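Local coordinates for afamin (Homo sapiens, PDB 5OKL), which carries hydrophobic molecules in body fluids, binding vitamin E and keeping lipidated Wnt proteins soluble and active, at residues Asn139-Glu144 and Leu158-His163; Val263-Cys268 and Pro287-Cys292. One frame throughout, in Å; residues are numbered along the deposited sequence.

Contact 1. Residues Asn139-Glu144 and Leu158-His163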
loop_
_atom_site.group_PDB
_atom_site.type_symbol
_atom_site.label_atom_id
_atom_site.label_comp_id
_atom_site.label_asym_id
_atom_site.label_seq_id
_atom_site.Cartn_x
_atom_site.Cartn_y
_atom_site.Cartn_z
ATOM N N ASN A 139 15.630 19.564 1.346
ATOM C CA ASN A 139 14.433 20.306 0.907
ATOM C C ASN A 139 13.932 19.820 -0.456
ATOM O O ASN A 139 12.748 19.529 -0.610
ATOM C CB ASN A 139 14.701 21.819 0.840
ATOM C CG ASN A 139 14.493 22.520 2.177
ATOM O OD1 ASN A 139 14.185 23.715 2.210
ATOM N ND2 ASN A 139 14.644 21.787 3.277
ATOM N N HIS A 140 14.841 19.710 -1.423
ATOM C CA HIS A 140 14.476 19.315 -2.790
ATOM C C HIS A 140 14.067 17.852 -2.886
ATOM O O HIS A 140 13.071 17.532 -3.503
ATOM C CB HIS A 140 15.606 19.634 -3.790
ATOM C CG HIS A 140 15.501 21.002 -4.394
ATOM N ND1 HIS A 140 16.166 22.098 -3.885
ATOM C CD2 HIS A 140 14.777 21.457 -5.447
ATOM C CE1 HIS A 140 15.873 23.163 -4.609
ATOM N NE2 HIS A 140 15.031 22.801 -5.561
ATOM N N PHE A 141 14.841 16.966 -2.276
ATOM C CA PHE A 141 14.480 15.546 -2.185
ATOM C C PHE A 141 13.069 15.351 -1.589
ATOM O O PHE A 141 12.227 14.665 -2.185
ATOM C CB PHE A 141 15.533 14.797 -1.373
ATOM C CG PHE A 141 15.224 13.341 -1.174
ATOM C CD1 PHE A 141 15.397 12.425 -2.213
ATOM C CD2 PHE A 141 14.754 12.886 0.050
ATOM C CE1 PHE A 141 15.116 11.080 -2.021
ATOM C CE2 PHE A 141 14.462 11.545 0.252
ATOM C CZ PHE A 141 14.652 10.632 -0.779
ATOM N N LEU A 142 12.815 15.988 -0.444
ATOM C CA LEU A 142 11.519 15.861 0.253
ATOM C C LEU A 142 10.354 16.362 -0.568
ATOM O O LEU A 142 9.309 15.728 -0.607
ATOM C CB LEU A 142 11.520 16.592 1.600
ATOM C CG LEU A 142 12.088 15.836 2.788
ATOM C CD1 LEU A 142 12.187 16.792 3.958
ATOM C CD2 LEU A 142 11.245 14.634 3.139
ATOM N N TYR A 143 10.545 17.511 -1.209
ATOM C CA TYR A 143 9.568 18.081 -2.139
ATOM C C TYR A 143 9.233 17.117 -3.262
ATOM O O TYR A 143 8.066 16.858 -3.532
ATOM C CB TYR A 143 10.106 19.411 -2.705
ATOM C CG TYR A 143 9.408 19.920 -3.942
ATOM C CD1 TYR A 143 8.132 20.452 -3.866
ATOM C CD2 TYR A 143 10.040 19.875 -5.196
ATOM C CE1 TYR A 143 7.490 20.916 -4.999
ATOM C CE2 TYR A 143 9.404 20.349 -6.338
ATOM C CZ TYR A 143 8.135 20.871 -6.235
ATOM O OH TYR A 143 7.490 21.329 -7.352
ATOM N N GLU A 144 10.269 16.584 -3.901
ATOM C CA GLU A 144 10.115 15.720 -5.071
ATOM C C GLU A 144 9.545 14.339 -4.713
ATOM O O GLU A 144 8.743 13.788 -5.451
ATOM C CB GLU A 144 11.458 15.575 -5.823
ATOM C CG GLU A 144 12.039 16.876 -6.407
ATOM C CD GLU A 144 11.258 17.498 -7.558
ATOM O OE1 GLU A 144 10.317 16.877 -8.089
ATOM O OE2 GLU A 144 11.602 18.636 -7.953
ATOM N N LEU A 158 10.613 11.444 6.634
ATOM C CA LEU A 158 11.771 12.086 7.268
ATOM C C LEU A 158 12.922 11.095 7.508
ATOM O O LEU A 158 14.091 11.452 7.395
ATOM C CB LEU A 158 11.361 12.787 8.570
ATOM C CG LEU A 158 10.466 14.022 8.387
ATOM C CD1 LEU A 158 9.749 14.391 9.673
ATOM C CD2 LEU A 158 11.277 15.201 7.879
ATOM N N THR A 159 12.582 9.851 7.834
ATOM C CA THR A 159 13.581 8.782 7.980
ATOM C C THR A 159 14.184 8.372 6.620
ATOM O O THR A 159 15.374 8.063 6.531
ATOM C CB THR A 159 12.985 7.552 8.687
ATOM O OG1 THR A 159 12.563 7.920 10.022
ATOM C CG2 THR A 159 13.994 6.427 8.772
ATOM N N VAL A 160 13.361 8.345 5.571
ATOM C CA VAL A 160 13.865 8.100 4.209
ATOM C C VAL A 160 14.914 9.158 3.805
ATOM O O VAL A 160 15.970 8.818 3.257
ATOM C CB VAL A 160 12.705 8.016 3.185
ATOM C CG1 VAL A 160 13.185 8.122 1.746
ATOM C CG2 VAL A 160 11.923 6.719 3.382
ATOM N N ALA A 161 14.630 10.430 4.099
ATOM C CA ALA A 161 15.545 11.540 3.767
ATOM C C ALA A 161 16.883 11.473 4.497
ATOM O O ALA A 161 17.919 11.763 3.911
ATOM C CB ALA A 161 14.871 12.879 4.017
ATOM N N VAL A 162 16.862 11.083 5.767
ATOM C CA VAL A 162 18.094 10.843 6.543
ATOM C C VAL A 162 18.927 9.702 5.915
ATOM O O VAL A 162 20.146 9.789 5.889
ATOM C CB VAL A 162 17.782 10.549 8.038
ATOM C CG1 VAL A 162 19.011 10.033 8.788
ATOM C CG2 VAL A 162 17.231 11.795 8.724
ATOM N N HIS A 163 18.272 8.648 5.428
ATOM C CA HIS A 163 18.950 7.575 4.689
ATOM C C HIS A 163 19.467 8.051 3.313
ATOM O O HIS A 163 20.452 7.512 2.794
ATOM C CB HIS A 163 18.049 6.348 4.483
ATOM C CG HIS A 163 17.698 5.623 5.743
ATOM N ND1 HIS A 163 18.484 5.662 6.874
ATOM C CD2 HIS A 163 16.643 4.831 6.045
ATOM C CE1 HIS A 163 17.930 4.925 7.819
ATOM N NE2 HIS A 163 16.815 4.404 7.339
#
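Phe141 and Ala161 form the tightest part of this contact. The Phe141 ring leans on the backbone of the facing helix, with its CE2 3.7 Å from Ala161 CA. Its CD2 lies 4.0 Å from Ala161 CB. The same ring reaches Val160 with its edge: CZ is 3.9 Å from Val160 CG1, and that methyl lies near the ring plane. CG of Phe141 stands anti to the backbone N (chi1 178°), which carries the ring straight across to the other helix. The small Ala161 lets the ring come this close to the main chain. The second half of the contact is looser. Leu142 CD2 sits 4.1 Å from Ala161 CB, on the methyl that also meets Phe141. Leu142 CD1 is 4.3 Å from Leu158 CD2, a touch of methyl ends alone. All the touching pairs are carbon to carbon, and no hydrogen bond spans the segments. The outer side of helix 136-148 is the more open: His140 is exposed, and Glu144, partly exposed, forms a salt bridge with Arg148.

The axes run closer to antiparallel than parallel, 134° apart and 10.3 Å at closest approach. This is a pair of consecutive helices, 136-148 and 154-169, in the first albumin domain of this predominantly helical family. Phe164 stacks on the Phe141 ring. Tyr24 of helix 22-33 touches both Leu142 and Leu158, while Val188 and Tyr191 of helix 186-209 pack on Val160.

Contact 2. Residues Val263-Cys268 and Pro287-Cys292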
loop_
_atom_site.group_PDB
_atom_site.type_symbol
_atom_site.label_atom_id
_atom_site.label_comp_id
_atom_site.label_asym_id
_atom_site.label_seq_id
_atom_site.Cartn_x
_atom_site.Cartn_y
_atom_site.Cartn_z
ATOM N N VAL A 263 2.570 6.657 20.311
ATOM C CA VAL A 263 2.556 5.199 20.182
ATOM C C VAL A 263 3.884 4.626 20.634
ATOM O O VAL A 263 3.911 3.635 21.381
ATOM C CB VAL A 263 2.247 4.715 18.750
ATOM C CG1 VAL A 263 2.516 3.208 18.602
ATOM C CG2 VAL A 263 0.785 5.040 18.402
ATOM N N MET A 264 4.977 5.235 20.189
ATOM C CA MET A 264 6.306 4.677 20.455
ATOM C C MET A 264 6.748 4.906 21.899
ATOM O O MET A 264 7.326 3.993 22.492
ATOM C CB MET A 264 7.332 5.203 19.456
ATOM C CG MET A 264 6.971 4.922 18.004
ATOM S SD MET A 264 6.597 3.196 17.569
ATOM C CE MET A 264 5.735 3.442 16.015
ATOM N N ASN A 265 6.456 6.089 22.462
ATOM C CA ASN A 265 6.618 6.351 23.909
ATOM C C ASN A 265 5.969 5.246 24.705
ATOM O O ASN A 265 6.574 4.691 25.610
ATOM C CB ASN A 265 5.940 7.670 24.357
ATOM C CG ASN A 265 6.667 8.925 23.893
ATOM O OD1 ASN A 265 7.794 8.874 23.411
ATOM N ND2 ASN A 265 6.008 10.068 24.045
ATOM N N HIS A 266 4.717 4.949 24.366
ATOM C CA HIS A 266 3.899 3.948 25.083
ATOM C C HIS A 266 4.553 2.558 25.016
ATOM O O HIS A 266 4.754 1.918 26.056
ATOM C CB HIS A 266 2.471 3.981 24.506
ATOM C CG HIS A 266 1.456 3.175 25.252
ATOM N ND1 HIS A 266 1.372 3.160 26.629
ATOM C CD2 HIS A 266 0.438 2.403 24.803
ATOM C CE1 HIS A 266 0.360 2.390 26.995
ATOM N NE2 HIS A 266 -0.224 1.920 25.904
ATOM N N ILE A 267 4.937 2.121 23.815
ATOM C CA ILE A 267 5.627 0.834 23.652
ATOM C C ILE A 267 6.965 0.777 24.422
ATOM O O ILE A 267 7.245 -0.216 25.112
ATOM C CB ILE A 267 5.836 0.496 22.157
ATOM C CG1 ILE A 267 4.485 0.146 21.514
ATOM C CG2 ILE A 267 6.814 -0.668 21.959
ATOM C CD1 ILE A 267 4.512 0.112 20.001
ATOM N N CYS A 268 7.777 1.827 24.316
ATOM C CA CYS A 268 9.100 1.830 24.968
ATOM C C CYS A 268 9.048 1.937 26.501
ATOM O O CYS A 268 9.957 1.458 27.177
ATOM C CB CYS A 268 10.018 2.907 24.366
ATOM S SG CYS A 268 10.506 2.526 22.665
ATOM N N PRO A 287 12.639 10.572 14.544
ATOM C CA PRO A 287 11.600 9.572 14.336
ATOM C C PRO A 287 12.146 8.191 13.959
ATOM O O PRO A 287 11.359 7.324 13.581
ATOM C CB PRO A 287 10.847 10.162 13.150
ATOM C CG PRO A 287 11.957 10.735 12.304
ATOM C CD PRO A 287 13.097 11.096 13.242
ATOM N N GLU A 288 13.462 7.983 14.063
ATOM C CA GLU A 288 14.062 6.689 13.735
ATOM C C GLU A 288 13.594 5.588 14.683
ATOM O O GLU A 288 13.396 4.460 14.250
ATOM C CB GLU A 288 15.591 6.775 13.728
ATOM C CG GLU A 288 16.120 7.708 12.630
ATOM C CD GLU A 288 17.476 7.306 12.092
ATOM O OE1 GLU A 288 18.354 6.951 12.908
ATOM O OE2 GLU A 288 17.661 7.356 10.852
ATOM N N ARG A 289 13.408 5.927 15.959
ATOM C CA ARG A 289 12.881 4.997 16.963
ATOM C C ARG A 289 11.649 4.253 16.436
ATOM O O ARG A 289 11.640 3.018 16.376
ATOM C CB ARG A 289 12.540 5.758 18.245
ATOM C CG ARG A 289 11.841 4.941 19.321
ATOM C CD ARG A 289 11.406 5.789 20.503
ATOM N NE ARG A 289 10.458 6.834 20.114
ATOM C CZ ARG A 289 9.771 7.590 20.976
ATOM N NH1 ARG A 289 9.913 7.420 22.294
ATOM N NH2 ARG A 289 8.927 8.506 20.521
ATOM N N GLY A 290 10.635 5.009 16.038
ATOM C CA GLY A 290 9.390 4.430 15.552
ATOM C C GLY A 290 9.538 3.531 14.337
ATOM O O GLY A 290 8.871 2.496 14.245
ATOM N N GLN A 291 10.427 3.901 13.420
ATOM C CA GLN A 291 10.613 3.118 12.199
ATOM C C GLN A 291 11.325 1.803 12.532
ATOM O O GLN A 291 10.931 0.764 12.026
ATOM C CB GLN A 291 11.346 3.916 11.121
ATOM C CG GLN A 291 10.687 5.247 10.765
ATOM C CD GLN A 291 9.264 5.139 10.218
ATOM O OE1 GLN A 291 9.034 4.581 9.136
ATOM N NE2 GLN A 291 8.304 5.709 10.950
ATOM N N CYS A 292 12.321 1.846 13.415
ATOM C CA CYS A 292 12.983 0.644 13.940
ATOM C C CYS A 292 11.989 -0.325 14.583
ATOM O O CYS A 292 12.046 -1.530 14.335
ATOM C CB CYS A 292 14.035 1.043 14.991
ATOM S SG CYS A 292 15.091 -0.275 15.650
#
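Arg289 runs out extended through its first two torsions. Then the chain turns (chi3 61°) and brings the guanidinium to Asn265. The main bond runs from Arg289 NH1 to Asn265 OD1 at 2.8 Å. It is fairly straight (N-H...O 150°) and lies in the carbonyl plane, with the oxygen at the guanidinium edge. A second bond to the same oxygen, from Arg289 NH2 to Asn265 OD1 at 3.1 Å, is weak. The amide and guanidinium planes are 68° apart. Met264 CB lies over one guanidinium face, toward its rim, 3.6 Å from Arg289 NE. That NE is buried without a partner in the model.

Both segments belong to the region of the second albumin domain that forms the pocket for hydrophobic ligands. Cys268 is bonded to Cys282 and Cys292 to Cys281, the double disulfide at an adjacent cysteine pair that marks the albumin family. Cys268 SG also rests 4.0 Å from Arg289 CD. One residue before Asn265, Met264 bends at chi2 and lies against Gly290: Met264 CG is a tight 3.5 Å from Gly290 CA, and SD follows at 3.7 Å from the same atom. With no side chain on Gly290, the Met264 side chain lies directly on the backbone of helix 288-295, whose Ile293 and Ile294 also touch Met264.

How the contacts relate
The two contacts share no helix, but they meet at the junction of the first and second albumin domains. Helix 154-169 of contact 1 packs on helix 288-295 of contact 2. Thr159 touches Pro287 and Gln291, and Val162 and His163 touch Glu288. Tyr191 of helix 186-209 touches a segment of each, at Val160 and at Gln291. The centres are about 20 Å apart. Contact 1 is the more completely buried: all its touching residues are buried and its chemistry is apolar. Contact 2 is also buried on the whole, but Asn265 and Cys268 are partly exposed. It adds an arginine-amide pair and one disulfide-bonded cysteine, Cys268, to its packing.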